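Local structure of probable branched-chain amino acid ABC transporter, amino acid binding protein (Thermus thermophilus, 3LKB) at residues Q57-N60 and A61-Q64; F67-A70 and V71-K75; P152-F155 and G156-P159. The protein probably binds branched-chain amino acids such as valine and delivers them to an ABC transporter for uptake into the cell. The protein carries 2 engineered substitutions. All blocks are in the same frame, centred on the assembly; numbering follows the deposited sequence.

Contact 1 (Q57-N60 and A61-Q64); sequences QYNN and ANTQ. With VAL (valine), chain C.
Asn59 is the N-cap of helix 60-72 and meets the first turn of that helix with both its side chain and its carbonyl. Its CG stands anti to the backbone N (chi1 -179°), which carries OD1 forward to Ala61 N at 3.0 Å. This capping bond is weak, with an N-H...O angle of 130°. The main-chain grip is firmer. Asn59 O accepts from Thr63 N at 3.0 Å, and Asn60 O accepts from Gln64 N at 2.9 Å.

The side chains of Asn59 and Asn62 cross at a slant, their amide planes 32° apart, and Asn62 ND2 lies 3.6 Å from Asn59 CB. Both ND2 groups donate to the carbonyl oxygen of Gly276 of the second subunit, so the cap also belongs to the dimer interface. A water bridges two side chains of the first turn. It donates to Asn60 OD1 at 3.0 Å and to Thr63 OG1 at 2.7 Å. Thr63 OG1 is also hydrogen-bonded to Asp56 OD2, which joins the helix to the loop before it.

Tyr58 leaves the loop for the ligand pocket. It brings its ring edge to the bound valine, with CE1 3.5 Å from valine CG1. The hydroxyl is modelled too close to that methyl, so its exact position is doubtful.

The loop follows strand 47-55, and the Tyr58 side chain touches Pro19, Thr20, Tyr82 and Ala83. On the helix side, Asn60 and Thr63 rest on Ala86 of helix 84-97.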
# COMPACT_ATOMS: atom_id res chain seq x y z
N GLN A 57 -10.02 0.66 0.22
CA GLN A 57 -9.30 1.59 1.12
C GLN A 57 -9.95 1.80 2.49
O GLN A 57 -9.82 2.87 3.09
CB GLN A 57 -9.07 2.93 0.42
CG GLN A 57 -8.26 2.74 -0.88
CD GLN A 57 -7.82 4.02 -1.50
OE1 GLN A 57 -8.65 4.88 -1.79
NE2 GLN A 57 -6.51 4.16 -1.72
N TYR A 58 -10.63 0.78 2.99
CA TYR A 58 -11.25 0.83 4.31
C TYR A 58 -12.42 1.79 4.32
O TYR A 58 -12.75 2.31 5.35
CB TYR A 58 -10.23 1.28 5.38
CG TYR A 58 -10.39 0.56 6.69
CD1 TYR A 58 -10.33 -0.82 6.74
CD2 TYR A 58 -10.64 1.25 7.88
CE1 TYR A 58 -10.49 -1.49 7.92
CE2 TYR A 58 -10.81 0.57 9.09
CZ TYR A 58 -10.71 -0.80 9.09
OH TYR A 58 -10.85 -1.51 10.23
N ASN A 59 -12.98 2.08 3.15
CA ASN A 59 -14.14 2.94 3.07
C ASN A 59 -15.39 2.08 2.83
O ASN A 59 -15.57 1.47 1.77
CB ASN A 59 -13.91 3.98 1.97
CG ASN A 59 -15.06 4.98 1.81
OD1 ASN A 59 -16.22 4.66 2.05
ND2 ASN A 59 -14.74 6.17 1.37
N ASN A 60 -16.24 2.03 3.84
CA ASN A 60 -17.43 1.18 3.83
C ASN A 60 -18.37 1.39 2.63
O ASN A 60 -18.94 0.40 2.16
CB ASN A 60 -18.22 1.33 5.13
CG ASN A 60 -17.40 0.95 6.35
OD1 ASN A 60 -16.38 0.26 6.28
ND2 ASN A 60 -17.85 1.40 7.49
N ALA A 61 -18.49 2.64 2.13
CA ALA A 61 -19.24 2.95 0.90
C ALA A 61 -18.64 2.36 -0.37
O ALA A 61 -19.38 1.86 -1.27
CB ALA A 61 -19.45 4.46 0.74
N ASN A 62 -17.31 2.40 -0.48
CA ASN A 62 -16.68 1.65 -1.55
C ASN A 62 -17.01 0.15 -1.39
O ASN A 62 -17.45 -0.48 -2.35
CB ASN A 62 -15.16 1.92 -1.66
CG ASN A 62 -14.86 3.38 -2.01
OD1 ASN A 62 -15.70 4.01 -2.61
ND2 ASN A 62 -13.70 3.92 -1.60
N THR A 63 -16.87 -0.41 -0.19
CA THR A 63 -17.12 -1.85 -0.00
C THR A 63 -18.55 -2.27 -0.40
O THR A 63 -18.74 -3.33 -1.00
CB THR A 63 -16.87 -2.27 1.45
OG1 THR A 63 -15.59 -1.80 1.88
CG2 THR A 63 -17.01 -3.81 1.63
N GLN A 64 -19.53 -1.45 -0.06
CA GLN A 64 -20.92 -1.76 -0.37
C GLN A 64 -21.12 -1.74 -1.88
O GLN A 64 -21.80 -2.63 -2.44
CB GLN A 64 -21.89 -0.75 0.32
CG GLN A 64 -23.40 -1.16 0.27
CD GLN A 64 -24.32 -0.16 0.96
OE1 GLN A 64 -24.04 0.25 2.09
NE2 GLN A 64 -25.42 0.23 0.30
N VAL C . -8.12 -4.65 10.09
CA VAL C . -9.21 -5.67 10.34
C VAL C . -9.69 -6.37 9.12
O VAL C . -9.13 -7.43 8.90
CB VAL C . -10.45 -5.08 10.97
CG1 VAL C . -11.14 -4.17 10.07
CG2 VAL C . -11.31 -6.14 11.29
O HOH W 1 -14.51 -0.92 4.20

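Contact 2 (F67-A70 and V71-K75); sequences FEEA and VDRFK
Glu69 and Phe74 lie side by side where helix 60-72 runs out, their side chains pointing the same way. Glu69 CD is 4.0 Å from Phe74 CE2, and the carboxylate and ring planes stand 71° apart. Ala70 CA sits in the plane of the same ring, at its edge, 3.8 Å from Phe74 CD2. Arg73 crosses Glu69 at about a right angle, with its CD 4.0 Å from Glu69 CG. The two charges are near but form no salt bridge, since no guanidinium N-H points at the carboxylate. Glu69 OE1 instead pairs with Arg54.

The helix hydrogen bonds behind these side chains weaken toward the end. Arg73 N still donates to Glu69 O at 2.8 Å. Phe74 N reaches Ala70 O only weakly, at 3.4 Å. Val71 puts CG1 between its backbone N and carbonyl carbon (chi1 44°), which presses this methyl to 3.1 Å from both Phe67 O and Glu68 O.

Further out, the Phe67 ring stacks with Phe79, and Val71 touches Leu97 of helix 84-97. Ala70 packs on Phe11 and Phe74 on Thr9, both of strand 6-14. These contacts seat the helix end between sheet and neighbouring helix. Lys75 then leaves helical geometry with positive phi, and its chain folds back so that NZ donates to Asp72 O at 3.1 Å.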
# COMPACT_ATOMS: atom_id res chain seq x y z
N PHE A 67 -19.55 -4.78 -3.42
CA PHE A 67 -20.31 -5.96 -3.10
C PHE A 67 -21.57 -6.05 -3.93
O PHE A 67 -21.92 -7.14 -4.41
CB PHE A 67 -20.68 -5.92 -1.63
CG PHE A 67 -21.48 -7.10 -1.18
CD1 PHE A 67 -20.99 -8.41 -1.33
CD2 PHE A 67 -22.70 -6.90 -0.58
CE1 PHE A 67 -21.72 -9.49 -0.91
CE2 PHE A 67 -23.46 -8.00 -0.13
CZ PHE A 67 -22.98 -9.29 -0.28
N GLU A 68 -22.26 -4.92 -4.09
CA GLU A 68 -23.49 -4.90 -4.89
C GLU A 68 -23.22 -5.25 -6.34
O GLU A 68 -23.93 -6.08 -6.90
CB GLU A 68 -24.28 -3.61 -4.77
CG GLU A 68 -24.99 -3.53 -3.44
CD GLU A 68 -25.45 -2.11 -3.08
OE1 GLU A 68 -24.96 -1.09 -3.67
OE2 GLU A 68 -26.31 -2.03 -2.17
N GLU A 69 -22.16 -4.66 -6.91
CA GLU A 69 -21.68 -4.97 -8.25
C GLU A 69 -21.37 -6.44 -8.33
O GLU A 69 -21.86 -7.11 -9.24
CB GLU A 69 -20.45 -4.17 -8.66
CG GLU A 69 -19.62 -4.81 -9.82
CD GLU A 69 -18.15 -4.32 -9.89
OE1 GLU A 69 -17.38 -4.52 -8.90
OE2 GLU A 69 -17.77 -3.77 -10.94
N ALA A 70 -20.59 -6.95 -7.38
CA ALA A 70 -20.21 -8.35 -7.37
C ALA A 70 -21.40 -9.31 -7.20
O ALA A 70 -21.31 -10.43 -7.67
CB ALA A 70 -19.15 -8.62 -6.30
N VAL A 71 -22.47 -8.92 -6.52
CA VAL A 71 -23.59 -9.85 -6.41
C VAL A 71 -24.39 -9.82 -7.72
O VAL A 71 -24.72 -10.89 -8.29
CB VAL A 71 -24.49 -9.66 -5.09
CG1 VAL A 71 -24.78 -8.19 -4.81
CG2 VAL A 71 -25.81 -10.38 -5.21
N ASP A 72 -24.65 -8.60 -8.21
CA ASP A 72 -25.44 -8.36 -9.43
C ASP A 72 -24.81 -8.81 -10.78
O ASP A 72 -25.50 -9.32 -11.67
CB ASP A 72 -25.82 -6.87 -9.53
CG ASP A 72 -26.95 -6.63 -10.55
OD1 ASP A 72 -28.15 -6.63 -10.13
OD2 ASP A 72 -26.66 -6.49 -11.78
N ARG A 73 -23.51 -8.56 -10.92
CA ARG A 73 -22.83 -8.76 -12.16
C ARG A 73 -22.03 -10.04 -12.19
O ARG A 73 -22.01 -10.74 -13.21
CB ARG A 73 -21.93 -7.57 -12.47
CG ARG A 73 -22.74 -6.34 -12.73
CD ARG A 73 -21.94 -5.09 -13.10
NE ARG A 73 -22.89 -4.00 -13.25
CZ ARG A 73 -22.55 -2.73 -13.45
NH1 ARG A 73 -21.26 -2.40 -13.59
NH2 ARG A 73 -23.48 -1.78 -13.54
N PHE A 74 -21.37 -10.36 -11.07
CA PHE A 74 -20.54 -11.55 -11.01
C PHE A 74 -21.21 -12.79 -10.37
O PHE A 74 -20.59 -13.85 -10.34
CB PHE A 74 -19.17 -11.25 -10.37
CG PHE A 74 -18.38 -10.23 -11.10
CD1 PHE A 74 -17.83 -10.50 -12.33
CD2 PHE A 74 -18.20 -8.96 -10.57
CE1 PHE A 74 -17.13 -9.53 -13.03
CE2 PHE A 74 -17.48 -7.98 -11.26
CZ PHE A 74 -16.95 -8.28 -12.48
N LYS A 75 -22.44 -12.65 -9.86
CA LYS A 75 -23.21 -13.80 -9.31
C LYS A 75 -22.43 -14.59 -8.27
O LYS A 75 -22.51 -15.83 -8.25
CB LYS A 75 -23.63 -14.80 -10.41
CG LYS A 75 -24.17 -14.21 -11.69
CD LYS A 75 -25.50 -13.53 -11.49
CE LYS A 75 -25.71 -12.52 -12.61
NZ LYS A 75 -27.05 -11.90 -12.50

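Contact 3 (P152-F155 and G156-P159); sequences PSPF and GRAP. With VAL (valine), chain C.
Ser153 caps the short helix 154-157, and its side chain and that of Arg157 bracket the first turn while Phe155 faces the ligand. Ser153 OG lies between its own backbone N and carbonyl carbon (chi1 50°). From there it meets Gly156 N in a long, weak capping bond of 3.4 Å, though a straight one at 167°. The hydroxyl is also hydrogen-bonded to His151 ND1. Ser153 O accepts from Arg157 N at 3.0 Å.

Arg157 bends at chi3 (-71°), and its guanidinium folds back over the turn. One face covers Ser153 C, which lies 3.3 Å above the plane and toward the rim. Pro154 runs alongside, its CD 3.7 Å from Arg157 NH2. NH1 also forms a salt bridge with Glu179, which is likely to steady this bend.

Phe155 turns its ring the other way, into the valine pocket. One ring face receives the valine amino nitrogen, which stands 3.6 Å above the plane and over the centre. Valine CB packs at the inner end of the ring, 3.2 Å from Phe155 CG, a tight fit. With an alanine at Phe155, the amino group would probably lose its aromatic floor and a gap would open beside the ligand side chain. Phe155 O accepts from Gln205 NE2, a bond consistent with a fixed backbone here.

If the amino group is protonated, as expected for a free amino acid, its place over the ring suits a cation-pi contact. Phe155 would then meet both the amino group and the apolar side chain of the ligand.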
# COMPACT_ATOMS: atom_id res chain seq x y z
N PRO A 152 -8.58 3.40 15.96
CA PRO A 152 -9.80 4.23 16.11
C PRO A 152 -10.84 3.77 15.12
O PRO A 152 -10.99 4.37 14.10
CB PRO A 152 -9.32 5.64 15.75
CG PRO A 152 -7.75 5.51 15.58
CD PRO A 152 -7.59 4.10 15.12
N SER A 153 -11.51 2.67 15.40
CA SER A 153 -12.52 2.19 14.48
C SER A 153 -13.22 1.11 15.20
O SER A 153 -12.75 0.67 16.24
CB SER A 153 -11.89 1.58 13.22
OG SER A 153 -10.89 0.64 13.56
N PRO A 154 -14.33 0.67 14.64
CA PRO A 154 -15.01 -0.55 15.08
C PRO A 154 -14.00 -1.70 15.26
O PRO A 154 -14.11 -2.49 16.18
CB PRO A 154 -15.98 -0.86 13.92
CG PRO A 154 -16.27 0.51 13.29
CD PRO A 154 -14.97 1.29 13.45
N PHE A 155 -13.03 -1.83 14.35
CA PHE A 155 -11.93 -2.83 14.48
C PHE A 155 -11.11 -2.72 15.79
O PHE A 155 -10.86 -3.72 16.49
CB PHE A 155 -11.05 -2.78 13.24
CG PHE A 155 -9.59 -3.20 13.45
CD1 PHE A 155 -9.26 -4.48 13.92
CD2 PHE A 155 -8.55 -2.34 13.08
CE1 PHE A 155 -7.91 -4.88 14.03
CE2 PHE A 155 -7.22 -2.73 13.18
CZ PHE A 155 -6.89 -4.01 13.67
N GLY A 156 -10.62 -1.56 16.13
CA GLY A 156 -9.98 -1.36 17.39
C GLY A 156 -10.84 -1.57 18.59
O GLY A 156 -10.44 -2.11 19.53
N ARG A 157 -12.06 -1.10 18.51
CA ARG A 157 -12.98 -1.23 19.62
C ARG A 157 -13.57 -2.61 19.82
O ARG A 157 -14.03 -2.88 20.85
CB ARG A 157 -14.03 -0.13 19.55
CG ARG A 157 -13.40 1.19 19.62
CD ARG A 157 -14.26 2.36 19.56
NE ARG A 157 -14.85 2.61 18.29
CZ ARG A 157 -14.50 3.52 17.40
NH1 ARG A 157 -13.49 4.30 17.58
NH2 ARG A 157 -15.19 3.61 16.31
N ALA A 158 -13.54 -3.47 18.84
CA ALA A 158 -14.12 -4.80 18.91
C ALA A 158 -13.98 -5.61 20.21
O ALA A 158 -14.93 -6.09 20.71
CB ALA A 158 -13.66 -5.62 17.76
N PRO A 159 -12.77 -5.76 20.69
CA PRO A 159 -12.63 -6.63 21.86
C PRO A 159 -12.68 -5.88 23.21
O PRO A 159 -12.55 -6.49 24.27
CB PRO A 159 -11.24 -7.27 21.64
CG PRO A 159 -10.44 -6.20 21.03
CD PRO A 159 -11.45 -5.39 20.14
N VAL C . -8.12 -4.65 10.09
CA VAL C . -9.21 -5.67 10.34
C VAL C . -9.69 -6.37 9.12
O VAL C . -9.13 -7.43 8.90
CB VAL C . -10.45 -5.08 10.97
CG1 VAL C . -11.14 -4.17 10.07
CG2 VAL C . -11.31 -6.14 11.29

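In the fold
Contacts 1 and 3 meet at the bound valine, their centres about 16 Å apart. Both contribute to its pocket, Tyr58 from 57-60 and Phe155 from 152-155. They come from different lobes, Tyr58 following strand 47-55 and Phe155 following strand 145-150. Valine lying between them is consistent with the closed, ligand-bound state of a periplasmic binding protein. Tyr58 OH is modelled 3.3 Å from Phe155 CB, though the hydroxyl position is doubtful. Contact 2 continues helix 60-72 from contact 1, with centres about 15 Å apart, and marks its far end. It stays clear of contact 3, nearest atoms about 17 Å apart. One helix thus runs from the pocket side outward.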